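Long-range contacts in galectin (Xenopus laevis, PDB 3WUD), which binds lactose and probably related beta-galactosides as a proto-type galectin of frog skin, a lectin built as a beta-sandwich: residues A[63-68]-A[112-117]; A[46-51]-A[99-104]; A[33-38]-A[88-93]. All coordinates share one frame; numbering follows the deposited sequence.

Interaction 1. Residues A[63-68]-A[112-117]; sequences CNSKEE and PIRMPL. With GAL (beta-D-galactopyranose), chain B.
The guanidinium of Arg114 comes up beside strand 60-67 edge first, and NH1 does the touching. Its main partner across the contact is Ser65 OG, 3.0 Å from Arg114 NH1, lying in the guanidinium plane along a nearly straight N-H line (170°). A chi1 of 58° sets that hydroxyl oxygen between the backbone N and the carbonyl carbon of Ser65, turned to the arginine. Asn64 OD1 also lies near the guanidinium plane, at a different angle about NH1; the bond from Arg114 NH1 is weak at 3.4 Å, and the amide plane is turned 83° from the guanidinium plane. Further along, the Glu67 and Met115 side chains run antiparallel alongside one another, Glu67 OE2 passing 3.4 Å from Met115 CB. The bent methionine chain brings CE to 3.5 Å from Lys66 O. A water donates to both Glu67 OE1 and Arg114 O, each at 2.7 Å, joining carboxylate to backbone. Arg114 NH1 also bonds Thr73 O. Asn64 OD1 has a closer partner in Ser65 N (2.7 Å), while Asn64 ND2 bonds Gly72 O and, at 2.9 Å, galactose O6. This is consistent with a minor second-shell part for Arg114 in orienting the sugar-binding amide.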
loop_
_atom_site.group_PDB
_atom_site.type_symbol
_atom_site.label_atom_id
_atom_site.label_comp_id
_atom_site.label_asym_id
_atom_site.label_seq_id
_atom_site.Cartn_x
_atom_site.Cartn_y
_atom_site.Cartn_z
ATOM N N CYS A 63 -4.561 -17.192 13.768
ATOM C CA CYS A 63 -4.142 -17.182 12.359
ATOM C C CYS A 63 -4.806 -18.340 11.621
ATOM O O CYS A 63 -5.098 -19.412 12.184
ATOM C CB CYS A 63 -2.646 -17.355 12.256
ATOM S SG CYS A 63 -1.751 -15.898 12.932
ATOM N N ASN A 64 -5.055 -18.132 10.344
ATOM C CA ASN A 64 -5.541 -19.195 9.510
ATOM C C ASN A 64 -5.175 -18.930 8.063
ATOM O O ASN A 64 -4.680 -17.882 7.728
ATOM C CB ASN A 64 -7.075 -19.264 9.626
ATOM C CG ASN A 64 -7.618 -20.681 9.355
ATOM O OD1 ASN A 64 -6.991 -21.491 8.761
ATOM N ND2 ASN A 64 -8.839 -20.917 9.699
ATOM N N SER A 65 -5.359 -19.911 7.228
ATOM C CA SER A 65 -5.236 -19.786 5.787
ATOM C C SER A 65 -6.597 -19.764 5.163
ATOM O O SER A 65 -7.572 -20.270 5.761
ATOM C CB SER A 65 -4.436 -20.984 5.221
ATOM O OG SER A 65 -5.017 -22.259 5.514
ATOM N N LYS A 66 -6.691 -19.358 3.905
ATOM C CA LYS A 66 -7.954 -19.456 3.206
ATOM C C LYS A 66 -7.594 -19.824 1.784
ATOM O O LYS A 66 -6.893 -19.062 1.131
ATOM C CB LYS A 66 -8.763 -18.162 3.251
ATOM C CG LYS A 66 -10.215 -18.338 2.703
ATOM C CD LYS A 66 -11.022 -17.082 2.728
ATOM C CE LYS A 66 -10.485 -16.025 1.829
ATOM N NZ LYS A 66 -11.489 -14.992 1.480
ATOM N N GLU A 67 -8.123 -20.921 1.310
ATOM C CA GLU A 67 -7.826 -21.418 -0.050
ATOM C C GLU A 67 -9.145 -21.546 -0.783
ATOM O O GLU A 67 -10.032 -22.283 -0.356
ATOM C CB GLU A 67 -7.160 -22.763 0.067
ATOM C CG GLU A 67 -6.547 -23.277 -1.222
ATOM C CD GLU A 67 -5.476 -24.342 -0.919
ATOM O OE1 GLU A 67 -5.313 -25.252 -1.711
ATOM O OE2 GLU A 67 -4.791 -24.256 0.143
ATOM N N GLU A 68 -9.266 -20.821 -1.864
ATOM C CA GLU A 68 -10.454 -20.760 -2.710
ATOM C C GLU A 68 -11.661 -20.540 -1.808
ATOM O O GLU A 68 -12.723 -21.228 -1.911
ATOM C CB GLU A 68 -10.555 -22.006 -3.640
ATOM C CG GLU A 68 -9.582 -21.896 -4.818
ATOM C CD GLU A 68 -9.924 -20.774 -5.816
ATOM O OE1 GLU A 68 -10.613 -21.113 -6.832
ATOM O OE2 GLU A 68 -9.524 -19.578 -5.643
ATOM N N PRO A 112 2.553 -22.034 8.823
ATOM C CA PRO A 112 2.881 -22.809 7.664
ATOM C C PRO A 112 2.220 -22.327 6.375
ATOM O O PRO A 112 1.102 -21.816 6.368
ATOM C CB PRO A 112 2.401 -24.198 8.058
ATOM C CG PRO A 112 1.291 -23.988 8.977
ATOM C CD PRO A 112 1.661 -22.756 9.738
ATOM N N ILE A 113 2.903 -22.516 5.245
ATOM C CA ILE A 113 2.338 -22.176 3.945
ATOM C C ILE A 113 1.830 -23.495 3.343
ATOM O O ILE A 113 2.627 -24.434 3.176
ATOM C CB ILE A 113 3.342 -21.547 2.953
ATOM C CG1 ILE A 113 3.813 -20.137 3.359
ATOM C CG2 ILE A 113 2.675 -21.450 1.594
ATOM C CD1 ILE A 113 4.949 -19.624 2.482
ATOM N N ARG A 114 0.541 -23.495 3.014
ATOM C CA ARG A 114 -0.312 -24.668 2.838
ATOM C C ARG A 114 -0.793 -24.783 1.413
ATOM O O ARG A 114 -1.675 -25.617 1.074
ATOM C CB ARG A 114 -1.577 -24.438 3.702
ATOM C CG ARG A 114 -1.271 -24.446 5.195
ATOM C CD ARG A 114 -2.500 -24.036 6.022
ATOM N NE ARG A 114 -2.332 -24.444 7.380
ATOM C CZ ARG A 114 -3.119 -24.029 8.397
ATOM N NH1 ARG A 114 -4.125 -23.194 8.188
ATOM N NH2 ARG A 114 -2.906 -24.502 9.596
ATOM N N MET A 115 -0.291 -23.890 0.590
ATOM C CA MET A 115 -0.858 -23.715 -0.738
ATOM C C MET A 115 0.277 -23.357 -1.682
ATOM O O MET A 115 1.339 -22.938 -1.213
ATOM C CB MET A 115 -1.971 -22.677 -0.780
ATOM C CG MET A 115 -1.597 -21.204 -0.509
ATOM S SD MET A 115 -3.041 -20.108 -0.607
ATOM C CE MET A 115 -3.807 -20.608 0.929
ATOM N N PRO A 116 0.053 -23.583 -2.999
ATOM C CA PRO A 116 1.052 -23.247 -3.965
ATOM C C PRO A 116 1.243 -21.764 -4.022
ATOM O O PRO A 116 0.255 -21.014 -4.070
ATOM C CB PRO A 116 0.481 -23.742 -5.304
ATOM C CG PRO A 116 -0.745 -24.508 -4.983
ATOM C CD PRO A 116 -1.178 -24.098 -3.615
ATOM N N LEU A 117 2.511 -21.346 -4.079
ATOM C CA LEU A 117 2.872 -19.945 -3.988
ATOM C C LEU A 117 4.226 -19.665 -4.640
ATOM O O LEU A 117 5.233 -20.285 -4.279
ATOM C CB LEU A 117 2.900 -19.527 -2.478
ATOM C CG LEU A 117 3.165 -18.089 -2.118
ATOM C CD1 LEU A 117 2.035 -17.173 -2.576
ATOM C CD2 LEU A 117 3.391 -17.892 -0.631
HETATM C C1 GAL B . -13.793 -17.012 12.208
HETATM C C2 GAL B . -14.008 -15.542 11.874
HETATM C C3 GAL B . -13.325 -15.102 10.580
HETATM C C4 GAL B . -11.871 -15.592 10.609
HETATM C C5 GAL B . -11.837 -17.088 10.954
HETATM C C6 GAL B . -10.457 -17.704 11.031
HETATM O O2 GAL B . -15.398 -15.290 11.711
HETATM O O3 GAL B . -13.483 -13.704 10.417
HETATM O O4 GAL B . -11.126 -14.859 11.591
HETATM O O5 GAL B . -12.429 -17.382 12.226
HETATM O O6 GAL B . -10.462 -19.085 11.335
HETATM O O HOH W 1 -3.171 -26.664 -0.964
#

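Interaction 2. Residues A[46-51]-A[99-104]; sequences IHFNPR and LKVKLS. With GAL (beta-D-galactopyranose), chain B; GLC (alpha-D-glucopyranose), chain C.
The Phe48 ring takes Val101 CG1 and Leu103 CD2 obliquely: Val101 CG1 lies 3.6 Å from Phe48 CE1, and Leu103 CD2 lies 4.1 Å from Phe48 CZ; the rings of Phe48 and Phe92 meet edge-to-face. The other flat groups of 46-51 point to the sugar. His47 meets galactose O4 at its ring edge, NE2 to O4 being 2.7 Å with either atom a possible donor, while Trp71 packs on the histidine with the planes at about 50°. At the edge of the Arg51 guanidinium, near its plane, lie both sugars: NH1 donates to glucose O3 at 2.8 Å, and NH2 to galactose O4 at 3.0 Å. Arg51 NE reaches Asn49 OD1 at 2.8 Å, in the guanidinium plane yet above the carbonyl plane of the amide, which helps fix the rotation of the guanidinium; Asp57 pairs with NH1.

Toward the core, Ile46 carries the rest. Its CG1 is anti to the backbone N (chi1 -169°), which sends CD1 to Val101 CG2, whereas its CG2 meets Leu99 CD1 at 3.3 Å, a methyl-methyl approach shorter than van der Waals contact. One strand therefore works on two sides, odd residues binding lactose and even ones filling the core. The two strand segments run in nearly the same direction, 21° apart. In this helix-free chain, 43-51 lies between 34-37 and 60-67 in its sheet, and 98-103 between 86-95 and 108-112 in the other; Phe109 and Phe111 of strand 108-112 touch Phe48 and Ile46 respectively.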
loop_
_atom_site.group_PDB
_atom_site.type_symbol
_atom_site.label_atom_id
_atom_site.label_comp_id
_atom_site.label_asym_id
_atom_site.label_seq_id
_atom_site.Cartn_x
_atom_site.Cartn_y
_atom_site.Cartn_z
ATOM N N ILE A 46 -1.801 -16.199 4.723
ATOM C CA ILE A 46 -2.098 -15.902 6.174
ATOM C C ILE A 46 -3.246 -14.886 6.336
ATOM O O ILE A 46 -3.342 -13.867 5.684
ATOM C CB ILE A 46 -0.836 -15.508 7.006
ATOM C CG1 ILE A 46 -1.162 -15.485 8.519
ATOM C CG2 ILE A 46 -0.315 -14.181 6.541
ATOM C CD1 ILE A 46 0.112 -15.344 9.369
ATOM N N HIS A 47 -4.130 -15.216 7.295
ATOM C CA HIS A 47 -5.106 -14.361 7.882
ATOM C C HIS A 47 -4.620 -14.247 9.304
ATOM O O HIS A 47 -4.591 -15.261 10.032
ATOM C CB HIS A 47 -6.505 -14.990 7.806
ATOM C CG HIS A 47 -7.554 -14.317 8.658
ATOM N ND1 HIS A 47 -8.150 -13.126 8.318
ATOM C CD2 HIS A 47 -8.154 -14.736 9.786
ATOM C CE1 HIS A 47 -9.099 -12.849 9.211
ATOM N NE2 HIS A 47 -9.143 -13.844 10.070
ATOM N N PHE A 48 -4.171 -13.056 9.661
ATOM C CA PHE A 48 -3.546 -12.712 10.922
ATOM C C PHE A 48 -4.527 -11.848 11.698
ATOM O O PHE A 48 -4.847 -10.734 11.283
ATOM C CB PHE A 48 -2.275 -11.915 10.634
ATOM C CG PHE A 48 -1.585 -11.406 11.848
ATOM C CD1 PHE A 48 -0.728 -12.238 12.562
ATOM C CD2 PHE A 48 -1.767 -10.097 12.281
ATOM C CE1 PHE A 48 -0.062 -11.775 13.683
ATOM C CE2 PHE A 48 -1.123 -9.612 13.432
ATOM C CZ PHE A 48 -0.292 -10.485 14.137
ATOM N N ASN A 49 -5.158 -12.414 12.724
ATOM C CA ASN A 49 -6.300 -11.813 13.380
ATOM C C ASN A 49 -6.215 -11.685 14.964
ATOM O O ASN A 49 -6.718 -12.546 15.672
ATOM C CB ASN A 49 -7.527 -12.664 13.006
ATOM C CG ASN A 49 -8.867 -12.091 13.470
ATOM O OD1 ASN A 49 -9.787 -12.865 13.691
ATOM N ND2 ASN A 49 -9.000 -10.786 13.576
ATOM N N PRO A 50 -5.561 -10.589 15.451
ATOM C CA PRO A 50 -5.494 -10.304 16.853
ATOM C C PRO A 50 -6.918 -9.958 17.284
ATOM O O PRO A 50 -7.585 -9.215 16.638
ATOM C CB PRO A 50 -4.547 -9.086 16.927
ATOM C CG PRO A 50 -3.651 -9.290 15.760
ATOM C CD PRO A 50 -4.688 -9.664 14.711
ATOM N N ARG A 51 -7.354 -10.593 18.354
ATOM C CA ARG A 51 -8.646 -10.489 18.861
ATOM C C ARG A 51 -8.567 -10.009 20.321
ATOM O O ARG A 51 -8.028 -10.746 21.204
ATOM C CB ARG A 51 -9.341 -11.850 18.873
ATOM C CG ARG A 51 -9.543 -12.396 17.472
ATOM C CD ARG A 51 -10.349 -13.692 17.438
ATOM N NE ARG A 51 -10.566 -14.144 16.051
ATOM C CZ ARG A 51 -11.085 -15.343 15.737
ATOM N NH1 ARG A 51 -11.486 -16.154 16.689
ATOM N NH2 ARG A 51 -11.273 -15.692 14.466
ATOM N N LEU A 99 5.590 -18.593 6.791
ATOM C CA LEU A 99 5.761 -17.158 7.036
ATOM C C LEU A 99 6.229 -17.041 8.453
ATOM O O LEU A 99 5.818 -17.789 9.318
ATOM C CB LEU A 99 4.481 -16.370 6.880
ATOM C CG LEU A 99 3.768 -16.370 5.523
ATOM C CD1 LEU A 99 2.696 -15.318 5.658
ATOM C CD2 LEU A 99 4.724 -16.070 4.376
ATOM N N LYS A 100 7.134 -16.117 8.672
ATOM C CA LYS A 100 7.565 -15.778 10.003
ATOM C C LYS A 100 6.944 -14.433 10.314
ATOM O O LYS A 100 7.126 -13.461 9.543
ATOM C CB LYS A 100 9.116 -15.745 10.057
ATOM C CG LYS A 100 9.694 -15.240 11.358
ATOM C CD LYS A 100 11.214 -15.110 11.205
ATOM C CE LYS A 100 11.947 -15.964 12.215
ATOM N NZ LYS A 100 11.629 -17.410 12.039
ATOM N N VAL A 101 6.201 -14.364 11.425
ATOM C CA VAL A 101 5.489 -13.145 11.824
ATOM C C VAL A 101 6.293 -12.544 12.954
ATOM O O VAL A 101 6.510 -13.242 13.962
ATOM C CB VAL A 101 4.122 -13.429 12.348
ATOM C CG1 VAL A 101 3.417 -12.162 12.810
ATOM C CG2 VAL A 101 3.285 -14.195 11.273
ATOM N N LYS A 102 6.717 -11.310 12.763
ATOM C CA LYS A 102 7.621 -10.614 13.764
ATOM C C LYS A 102 6.886 -9.421 14.340
ATOM O O LYS A 102 6.456 -8.504 13.624
ATOM C CB LYS A 102 8.935 -10.162 13.065
ATOM C CG LYS A 102 9.603 -11.167 12.189
ATOM C CD LYS A 102 10.879 -10.575 11.582
ATOM C CE LYS A 102 11.374 -11.376 10.410
ATOM N NZ LYS A 102 12.167 -10.511 9.501
ATOM N N LEU A 103 6.735 -9.416 15.667
ATOM C CA LEU A 103 6.006 -8.454 16.393
ATOM C C LEU A 103 6.963 -7.386 16.967
ATOM O O LEU A 103 8.213 -7.616 17.061
ATOM C CB LEU A 103 5.214 -9.129 17.476
ATOM C CG LEU A 103 4.240 -10.211 16.947
ATOM C CD1 LEU A 103 3.594 -10.943 18.092
ATOM C CD2 LEU A 103 3.226 -9.592 15.986
ATOM N N SER A 104 6.349 -6.270 17.344
ATOM C CA SER A 104 7.021 -5.045 17.769
ATOM C C SER A 104 7.840 -5.220 19.025
ATOM O O SER A 104 8.790 -4.493 19.224
ATOM C CB SER A 104 5.983 -3.920 18.027
ATOM O OG SER A 104 4.986 -4.302 19.026
HETATM C C1 GAL B . -13.793 -17.012 12.208
HETATM C C2 GAL B . -14.008 -15.542 11.874
HETATM C C3 GAL B . -13.325 -15.102 10.580
HETATM C C4 GAL B . -11.871 -15.592 10.609
HETATM C C5 GAL B . -11.837 -17.088 10.954
HETATM C C6 GAL B . -10.457 -17.704 11.031
HETATM O O2 GAL B . -15.398 -15.290 11.711
HETATM O O3 GAL B . -13.483 -13.704 10.417
HETATM O O4 GAL B . -11.126 -14.859 11.591
HETATM O O5 GAL B . -12.429 -17.382 12.226
HETATM O O6 GAL B . -10.462 -19.085 11.335
HETATM C C1 GLC C . -15.016 -21.013 15.283
HETATM C C2 GLC C . -13.925 -20.117 15.826
HETATM C C3 GLC C . -13.765 -18.770 15.192
HETATM C C4 GLC C . -14.322 -18.681 13.753
HETATM C C5 GLC C . -15.717 -19.290 13.609
HETATM C C6 GLC C . -16.082 -19.530 12.180
HETATM O O1 GLC C . -15.637 -21.813 16.256
HETATM O O2 GLC C . -13.797 -20.038 17.231
HETATM O O3 GLC C . -12.370 -18.457 15.298
HETATM O O4 GLC C . -14.396 -17.324 13.497
HETATM O O5 GLC C . -15.818 -20.546 14.217
HETATM O O6 GLC C . -17.407 -20.053 12.216
#

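Interaction 3. Residues A[33-38]-A[88-93]; sequences FAINLG and TSICFE
The galectin beta-sandwich closes its core here, with Ile35 and Leu37 of one sheet, and Phe33 just before that strand, facing Thr88, Ile90 and Phe92 of the other. The axes of the two strand segments pass 10.5 Å apart at 22°, the separation of sheets packed face to face, and the pairing Ile35 with Ile90 and Leu37 with Phe92 follows the nearest CA atoms. Phe92 provides the broadest surface: its CZ receives Ile35 CG2 at 3.9 Å, while Leu37 CD1 lies at the root of the ring, 3.6 Å from Phe92 CB. Both methyls stand oblique to the ring, and Phe48 of strand 43-51, next to 34-37 in its sheet, meets Phe92 edge-to-face. Ile35 CG2 gets there because it stands anti to the backbone N, which leaves the CG1 branch (chi1 -61°) to carry CD1 to Ile90, at 3.9 Å between the two CD1 methyls. At the 33-88 end the fit is looser, with Phe33 CZ 4.4 Å from Thr88 CG2, and Phe82 meets Phe33 edge-to-face. On the far side of strand 86-95 Cys91 is disulfide-bonded to Cys19. Ile90 CD1 also lies at the edge of the Phe33 ring, 4.4 Å from Phe33 CE1.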
loop_
_atom_site.group_PDB
_atom_site.type_symbol
_atom_site.label_atom_id
_atom_site.label_comp_id
_atom_site.label_asym_id
_atom_site.label_seq_id
_atom_site.Cartn_x
_atom_site.Cartn_y
_atom_site.Cartn_z
ATOM N N PHE A 33 -8.715 -6.928 14.741
ATOM C CA PHE A 33 -8.345 -6.420 13.405
ATOM C C PHE A 33 -7.675 -7.599 12.631
ATOM O O PHE A 33 -7.289 -8.610 13.245
ATOM C CB PHE A 33 -7.414 -5.189 13.507
ATOM C CG PHE A 33 -6.044 -5.458 14.098
ATOM C CD1 PHE A 33 -4.944 -5.679 13.264
ATOM C CD2 PHE A 33 -5.814 -5.397 15.475
ATOM C CE1 PHE A 33 -3.695 -5.916 13.781
ATOM C CE2 PHE A 33 -4.549 -5.603 16.008
ATOM C CZ PHE A 33 -3.494 -5.861 15.161
ATOM N N ALA A 34 -7.598 -7.506 11.292
ATOM C CA ALA A 34 -7.040 -8.637 10.540
ATOM C C ALA A 34 -6.178 -8.046 9.454
ATOM O O ALA A 34 -6.538 -6.999 8.871
ATOM C CB ALA A 34 -8.150 -9.522 9.952
ATOM N N ILE A 35 -5.047 -8.712 9.205
ATOM C CA ILE A 35 -4.224 -8.436 8.038
ATOM C C ILE A 35 -4.087 -9.783 7.277
ATOM O O ILE A 35 -3.740 -10.823 7.853
ATOM C CB ILE A 35 -2.831 -7.993 8.471
ATOM C CG1 ILE A 35 -2.899 -6.712 9.305
ATOM C CG2 ILE A 35 -1.884 -7.888 7.236
ATOM C CD1 ILE A 35 -1.737 -6.608 10.210
ATOM N N ASN A 36 -4.481 -9.735 6.020
ATOM C CA ASN A 36 -4.414 -10.853 5.116
ATOM C C ASN A 36 -3.330 -10.712 4.048
ATOM O O ASN A 36 -3.254 -9.675 3.445
ATOM C CB ASN A 36 -5.745 -10.895 4.439
ATOM C CG ASN A 36 -6.884 -11.098 5.409
ATOM O OD1 ASN A 36 -6.837 -11.997 6.255
ATOM N ND2 ASN A 36 -7.894 -10.282 5.287
ATOM N N LEU A 37 -2.529 -11.733 3.808
ATOM C CA LEU A 37 -1.514 -11.734 2.745
ATOM C C LEU A 37 -1.731 -12.982 1.919
ATOM O O LEU A 37 -1.933 -14.082 2.494
ATOM C CB LEU A 37 -0.113 -11.828 3.353
ATOM C CG LEU A 37 0.499 -10.636 4.060
ATOM C CD1 LEU A 37 1.979 -10.975 4.260
ATOM C CD2 LEU A 37 0.390 -9.436 3.188
ATOM N N GLY A 38 -1.663 -12.887 0.603
ATOM C CA GLY A 38 -1.813 -14.068 -0.215
ATOM C C GLY A 38 -1.750 -13.678 -1.660
ATOM O O GLY A 38 -0.866 -12.869 -2.070
ATOM N N THR A 88 0.686 -0.016 16.047
ATOM C CA THR A 88 1.407 -1.259 16.079
ATOM C C THR A 88 2.139 -1.435 14.754
ATOM O O THR A 88 1.765 -0.821 13.808
ATOM C CB THR A 88 0.499 -2.453 16.381
ATOM O OG1 THR A 88 1.342 -3.597 16.629
ATOM C CG2 THR A 88 -0.493 -2.690 15.208
ATOM N N SER A 89 3.201 -2.238 14.742
ATOM C CA SER A 89 3.956 -2.586 13.531
ATOM C C SER A 89 4.207 -4.083 13.549
ATOM O O SER A 89 4.538 -4.665 14.599
ATOM C CB SER A 89 5.268 -1.777 13.444
ATOM O OG SER A 89 6.133 -2.183 14.454
ATOM N N ILE A 90 3.974 -4.764 12.426
ATOM C CA ILE A 90 4.196 -6.205 12.318
ATOM C C ILE A 90 4.979 -6.463 11.021
ATOM O O ILE A 90 4.653 -5.773 9.996
ATOM C CB ILE A 90 2.826 -6.950 12.286
ATOM C CG1 ILE A 90 1.967 -6.586 13.522
ATOM C CG2 ILE A 90 3.003 -8.461 12.131
ATOM C CD1 ILE A 90 0.661 -5.933 13.170
ATOM N N CYS A 91 5.938 -7.420 11.022
ATOM C CA CYS A 91 6.678 -7.827 9.759
ATOM C C CYS A 91 6.283 -9.253 9.426
ATOM O O CYS A 91 6.268 -10.154 10.272
ATOM C CB CYS A 91 8.257 -7.708 9.725
ATOM S SG CYS A 91 8.810 -7.101 8.072
ATOM N N PHE A 92 5.964 -9.461 8.182
ATOM C CA PHE A 92 5.693 -10.801 7.643
ATOM C C PHE A 92 6.832 -11.198 6.731
ATOM O O PHE A 92 7.002 -10.543 5.743
ATOM C CB PHE A 92 4.361 -10.778 6.906
ATOM C CG PHE A 92 3.203 -10.323 7.770
ATOM C CD1 PHE A 92 2.368 -11.250 8.379
ATOM C CD2 PHE A 92 2.921 -8.972 7.864
ATOM C CE1 PHE A 92 1.291 -10.808 9.143
ATOM C CE2 PHE A 92 1.882 -8.539 8.620
ATOM C CZ PHE A 92 1.064 -9.472 9.266
ATOM N N GLU A 93 7.629 -12.210 7.107
ATOM C CA GLU A 93 8.788 -12.637 6.342
ATOM C C GLU A 93 8.385 -13.892 5.603
ATOM O O GLU A 93 7.846 -14.827 6.221
ATOM C CB GLU A 93 9.971 -12.932 7.262
ATOM C CG GLU A 93 11.136 -13.584 6.543
ATOM C CD GLU A 93 12.287 -13.935 7.475
ATOM O OE1 GLU A 93 12.490 -13.178 8.434
ATOM O OE2 GLU A 93 12.985 -14.955 7.208
#

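How the interactions relate
From the N terminus the segments come in the order 33-38, 46-51, 63-68, then 88-93, 99-104, 112-117. Interaction 3 closes a loop with 49 residues between its segments, interaction 2 one with 47 and interaction 1 one with 43; each pair of loops crosses and none nests. Interactions 2 and 3, centres 5 Å apart, both bridge the two sheets, and their strands are neighbours within each: Asn36 OD1 bonds His47 ND1, and Cys91 O probably bonds Lys102 N. Interaction 1 lies about 14 Å from the centres of both, tying strand 60-67 to the loop after 108-112. It adjoins interaction 2 through the Asn64 O to His47 N bond, and both touch the galactose.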